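Local coordinates for protein pyruvate formate-lyase 2 (PDB 2F3O) that is a glycyl radical enzyme of unknown substrate from a hyperthermophilic archaeon, related to pyruvate formate-lyase and glycerol dehydratase and probably a lyase, at residues Cys629-Thr634 / Gly688-Ile693; Thr633-Phe638 / Leu655-Ser660. All coordinates share one frame; numbering follows the deposited sequence.

Contact 1: Cys629-Thr634 / Gly688-Ile693; sequences CYPMTT and GASLTI
Cys-629 and Ala-689 face each other as a single beta bridge, CA to CA 4.6 Å, held by two backbone hydrogen bonds. Cys-629 N donates to Gly-688 O at 2.9 Å, and Ser-690 N returns the bond to Cys-629 O at 3.0 Å. The second donor is tilted 29° from the carbonyl plane, and the CA of Ala-689 adds a CA-H...O contact to the same oxygen. At Gly-688 the backbone is bent so that any CB would collide with the carbonyl oxygen of the residue before it. Beyond the bridge the side chains take over. CB of Tyr-630 meets CB of Ser-690 at 3.5 Å, methylene against methylene, while CD of Pro-631 lies farther off, 4.2 Å from the same Ser-690 CB. The tyrosine ring is carried clear of this meeting, with CG lodged between backbone N and carbonyl carbon (chi1 66°), and its OH hydrogen-bonds to Ser-439 O on strand 435-445. The hydroxyl of Ser-690, anti to N (chi1 163°), hydrogen-bonds to O of Ala-751, the residue just before Gly-752, the predicted radical site, which is not modified in this structure. Farther along 629-634, a type II' turn from Pro-631 to Thr-634 leads into helix 634-640; Pro-631 O accepts from both Thr-634 N, at 2.9 Å, and Thr-634 OG1, at 2.7 Å. The two bridge bonds pair the N and O of Cys-629 with main-chain partners inside the buried interior, and the outward bonds of Tyr-630 and Ser-690 tie this bridge to the barrel strand 435-445 and to the loop of the predicted glycyl radical.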
loop_
_atom_site.group_PDB
_atom_site.type_symbol
_atom_site.label_atom_id
_atom_site.label_comp_id
_atom_site.label_asym_id
_atom_site.label_seq_id
_atom_site.Cartn_x
_atom_site.Cartn_y
_atom_site.Cartn_z
ATOM N N CYS A 629 30.019 -2.933 -16.562
ATOM C CA CYS A 629 31.265 -2.436 -17.144
ATOM C C CYS A 629 31.600 -3.018 -18.502
ATOM O O CYS A 629 32.362 -3.982 -18.598
ATOM C CB CYS A 629 32.442 -2.676 -16.210
ATOM S SG CYS A 629 33.828 -1.618 -16.633
ATOM N N TYR A 630 31.054 -2.428 -19.552
ATOM C CA TYR A 630 31.352 -2.899 -20.885
ATOM C C TYR A 630 31.235 -1.718 -21.816
ATOM O O TYR A 630 30.454 -0.814 -21.542
ATOM C CB TYR A 630 30.449 -4.085 -21.295
ATOM C CG TYR A 630 28.987 -3.800 -21.452
ATOM C CD1 TYR A 630 28.468 -3.321 -22.655
ATOM C CD2 TYR A 630 28.117 -4.049 -20.411
ATOM C CE1 TYR A 630 27.131 -3.057 -22.790
ATOM C CE2 TYR A 630 26.778 -3.818 -20.541
ATOM C CZ TYR A 630 26.289 -3.304 -21.722
ATOM O OH TYR A 630 24.946 -3.068 -21.832
ATOM N N PRO A 631 32.026 -1.700 -22.901
ATOM C CA PRO A 631 32.126 -0.470 -23.652
ATOM C C PRO A 631 31.272 -0.252 -24.889
ATOM O O PRO A 631 31.097 0.906 -25.259
ATOM C CB PRO A 631 33.582 -0.494 -24.103
ATOM C CG PRO A 631 33.879 -1.921 -24.279
ATOM C CD PRO A 631 32.953 -2.719 -23.424
ATOM N N MET A 632 30.759 -1.315 -25.517
ATOM C CA MET A 632 30.437 -1.304 -26.967
ATOM C C MET A 632 31.665 -0.801 -27.711
ATOM O O MET A 632 32.754 -1.298 -27.468
ATOM C CB MET A 632 29.177 -0.497 -27.332
ATOM C CG MET A 632 27.885 -1.002 -26.681
ATOM S SD MET A 632 27.631 -2.788 -26.750
ATOM C CE MET A 632 27.449 -3.063 -28.513
ATOM N N THR A 633 31.527 0.186 -28.586
ATOM C CA THR A 633 32.739 0.868 -29.039
ATOM C C THR A 633 32.762 2.312 -28.570
ATOM O O THR A 633 33.407 3.148 -29.190
ATOM C CB THR A 633 33.033 0.775 -30.586
ATOM O OG1 THR A 633 32.097 1.553 -31.332
ATOM C CG2 THR A 633 33.009 -0.656 -31.083
ATOM N N THR A 634 32.072 2.600 -27.464
ATOM C CA THR A 634 32.054 3.961 -26.927
ATOM C C THR A 634 33.352 4.313 -26.225
ATOM O O THR A 634 33.588 5.477 -25.945
ATOM C CB THR A 634 30.913 4.230 -25.911
ATOM O OG1 THR A 634 31.203 3.568 -24.673
ATOM C CG2 THR A 634 29.557 3.789 -26.442
ATOM N N GLY A 688 26.789 -6.952 -15.590
ATOM C CA GLY A 688 27.798 -7.638 -16.411
ATOM C C GLY A 688 29.120 -6.913 -16.607
ATOM O O GLY A 688 29.220 -5.709 -16.377
ATOM N N ALA A 689 30.135 -7.655 -17.040
ATOM C CA ALA A 689 31.443 -7.067 -17.347
ATOM C C ALA A 689 31.973 -7.662 -18.625
ATOM O O ALA A 689 31.702 -8.813 -18.923
ATOM C CB ALA A 689 32.423 -7.314 -16.238
ATOM N N SER A 690 32.725 -6.881 -19.387
ATOM C CA SER A 690 33.328 -7.400 -20.605
ATOM C C SER A 690 34.847 -7.496 -20.521
ATOM O O SER A 690 35.537 -6.474 -20.458
ATOM C CB SER A 690 32.946 -6.545 -21.799
ATOM O OG SER A 690 33.802 -6.795 -22.893
ATOM N N LEU A 691 35.348 -8.727 -20.519
ATOM C CA LEU A 691 36.774 -8.992 -20.645
ATOM C C LEU A 691 37.069 -9.698 -21.975
ATOM O O LEU A 691 36.596 -10.819 -22.203
ATOM C CB LEU A 691 37.272 -9.838 -19.477
ATOM C CG LEU A 691 38.716 -10.315 -19.555
ATOM C CD1 LEU A 691 39.657 -9.122 -19.562
ATOM C CD2 LEU A 691 39.023 -11.268 -18.411
ATOM N N THR A 692 37.849 -9.046 -22.840
ATOM C CA THR A 692 38.242 -9.638 -24.122
ATOM C C THR A 692 39.716 -9.981 -24.155
ATOM O O THR A 692 40.557 -9.113 -23.928
ATOM C CB THR A 692 38.031 -8.660 -25.242
ATOM O OG1 THR A 692 36.790 -7.989 -25.039
ATOM C CG2 THR A 692 38.035 -9.376 -26.574
ATOM N N ILE A 693 40.037 -11.232 -24.461
ATOM C CA ILE A 693 41.434 -11.663 -24.550
ATOM C C ILE A 693 41.843 -11.988 -25.993
ATOM O O ILE A 693 41.340 -12.933 -26.593
ATOM C CB ILE A 693 41.705 -12.845 -23.585
ATOM C CG1 ILE A 693 41.706 -12.339 -22.147
ATOM C CG2 ILE A 693 43.039 -13.515 -23.882
ATOM C CD1 ILE A 693 42.591 -11.130 -21.967
#

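Contact 2: Thr633-Phe638 / Leu655-Ser660; sequences TTNVGF and LNPGVS
Asn-635, in the first turn of helix 634-640, grips Leu-655 with both backbone and side chain. Its O accepts from Leu-655 N at 2.9 Å, the donor standing above the carbonyl plane, 51° out of it. Its ND2 gives a hydrogen bond to Leu-655 O at 2.8 Å, again from above that carbonyl's plane, so one residue engages both polar backbone atoms of the leucine. With chi1 at 70° the amide turns out to this oxygen and lies obliquely across Pro-657, whose CB is 3.6 Å from Asn-635 ND2. With an alanine in place of Asn-635, Leu-655 O would probably lose its side-chain donor and a gap would open beside the Pro-657 ring. One turn on, CB of Phe-638 touches the CD1 branch of Leu-655 at 3.7 Å, while the phenyl ring leads away from the loop. The contact thus fastens the helix start to the loop on the way to helix 670-677, a loop stiffened by a type II' turn from Pro-657 to Ser-660 and an Asn-656 ND2 bond to Ser-660 O. Around this pair, Val-543 of strand 535-543 packs on Asn-635, Phe-638 and Leu-655, Asn-445 of strand 435-445 touches the last two, and helix 762-770 meets the helix through Val-636.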
loop_
_atom_site.group_PDB
_atom_site.type_symbol
_atom_site.label_atom_id
_atom_site.label_comp_id
_atom_site.label_asym_id
_atom_site.label_seq_id
_atom_site.Cartn_x
_atom_site.Cartn_y
_atom_site.Cartn_z
ATOM N N THR A 633 31.527 0.186 -28.586
ATOM C CA THR A 633 32.739 0.868 -29.039
ATOM C C THR A 633 32.762 2.312 -28.570
ATOM O O THR A 633 33.407 3.148 -29.190
ATOM C CB THR A 633 33.033 0.775 -30.586
ATOM O OG1 THR A 633 32.097 1.553 -31.332
ATOM C CG2 THR A 633 33.009 -0.656 -31.083
ATOM N N THR A 634 32.072 2.600 -27.464
ATOM C CA THR A 634 32.054 3.961 -26.927
ATOM C C THR A 634 33.352 4.313 -26.225
ATOM O O THR A 634 33.588 5.477 -25.945
ATOM C CB THR A 634 30.913 4.230 -25.911
ATOM O OG1 THR A 634 31.203 3.568 -24.673
ATOM C CG2 THR A 634 29.557 3.789 -26.442
ATOM N N ASN A 635 34.187 3.317 -25.930
ATOM C CA ASN A 635 35.513 3.605 -25.397
ATOM C C ASN A 635 36.334 4.346 -26.431
ATOM O O ASN A 635 37.144 5.212 -26.077
ATOM C CB ASN A 635 36.248 2.353 -24.952
ATOM C CG ASN A 635 36.650 1.485 -26.099
ATOM O OD1 ASN A 635 35.848 1.208 -26.988
ATOM N ND2 ASN A 635 37.898 1.053 -26.104
ATOM N N VAL A 636 36.087 4.030 -27.706
ATOM C CA VAL A 636 36.692 4.745 -28.810
ATOM C C VAL A 636 36.033 6.117 -28.957
ATOM O O VAL A 636 36.718 7.143 -29.017
ATOM C CB VAL A 636 36.589 3.947 -30.127
ATOM C CG1 VAL A 636 37.159 4.754 -31.309
ATOM C CG2 VAL A 636 37.290 2.605 -29.980
ATOM N N GLY A 637 34.705 6.129 -28.987
ATOM C CA GLY A 637 33.961 7.350 -29.240
ATOM C C GLY A 637 34.236 8.415 -28.199
ATOM O O GLY A 637 34.479 9.579 -28.555
ATOM N N PHE A 638 34.225 8.006 -26.923
ATOM C CA PHE A 638 34.471 8.915 -25.809
ATOM C C PHE A 638 35.898 9.370 -25.846
ATOM O O PHE A 638 36.187 10.519 -25.516
ATOM C CB PHE A 638 34.247 8.249 -24.454
ATOM C CG PHE A 638 32.809 8.060 -24.086
ATOM C CD1 PHE A 638 32.420 6.963 -23.327
ATOM C CD2 PHE A 638 31.848 8.971 -24.492
ATOM C CE1 PHE A 638 31.122 6.784 -22.985
ATOM C CE2 PHE A 638 30.535 8.795 -24.154
ATOM C CZ PHE A 638 30.170 7.701 -23.400
ATOM N N LEU A 655 39.846 4.865 -25.096
ATOM C CA LEU A 655 39.883 4.498 -23.700
ATOM C C LEU A 655 39.955 2.981 -23.603
ATOM O O LEU A 655 39.971 2.302 -24.620
ATOM C CB LEU A 655 38.646 5.033 -22.982
ATOM C CG LEU A 655 38.439 6.552 -22.939
ATOM C CD1 LEU A 655 37.056 6.822 -22.439
ATOM C CD2 LEU A 655 39.462 7.268 -22.059
ATOM N N ASN A 656 40.018 2.432 -22.399
ATOM C CA ASN A 656 40.129 0.988 -22.304
ATOM C C ASN A 656 38.760 0.325 -22.407
ATOM O O ASN A 656 37.759 0.906 -21.985
ATOM C CB ASN A 656 40.859 0.564 -21.032
ATOM C CG ASN A 656 40.023 0.730 -19.803
ATOM O OD1 ASN A 656 39.903 1.838 -19.263
ATOM N ND2 ASN A 656 39.459 -0.376 -19.319
ATOM N N PRO A 657 38.704 -0.885 -22.992
ATOM C CA PRO A 657 37.410 -1.500 -23.218
ATOM C C PRO A 657 36.972 -2.506 -22.138
ATOM O O PRO A 657 37.594 -3.570 -21.964
ATOM C CB PRO A 657 37.607 -2.202 -24.567
ATOM C CG PRO A 657 39.104 -2.455 -24.667
ATOM C CD PRO A 657 39.784 -1.729 -23.528
ATOM N N GLY A 658 35.889 -2.169 -21.438
ATOM C CA GLY A 658 35.323 -3.053 -20.430
ATOM C C GLY A 658 36.236 -3.139 -19.232
ATOM O O GLY A 658 36.730 -2.127 -18.737
ATOM N N VAL A 659 36.487 -4.360 -18.785
ATOM C CA VAL A 659 37.424 -4.579 -17.701
ATOM C C VAL A 659 38.761 -5.040 -18.265
ATOM O O VAL A 659 39.590 -5.609 -17.548
ATOM C CB VAL A 659 36.873 -5.564 -16.653
ATOM C CG1 VAL A 659 35.696 -4.938 -15.957
ATOM C CG2 VAL A 659 36.459 -6.869 -17.288
ATOM N N SER A 660 38.967 -4.787 -19.556
ATOM C CA SER A 660 40.212 -5.144 -20.210
ATOM C C SER A 660 41.160 -3.941 -20.170
ATOM O O SER A 660 40.716 -2.798 -20.311
ATOM C CB SER A 660 39.952 -5.618 -21.648
ATOM O OG SER A 660 38.920 -6.589 -21.719
#

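How the contacts relate
Both contacts are buried, and their centres lie about 7 Å apart. They start from one continuous run, Thr-633 and Thr-634 belonging to both: contact 1 takes the loop leading to helix 634-640, contact 2 the helix itself. Their chemistry differs accordingly. The hydrogen bonds across contact 1 are all main chain to main chain, as a short strand-like bridge, whereas contact 2 adds an asparagine amide and an aliphatic touch to its one backbone bond. The second segments also meet, Ser-690 O lying 2.9 Å from Val-659 N and Thr-692 N 2.9 Å from Ser-660 OG, both probable hydrogen bonds, so that the loop 655-660 bridges the helix start and the chain entering strand 692-696.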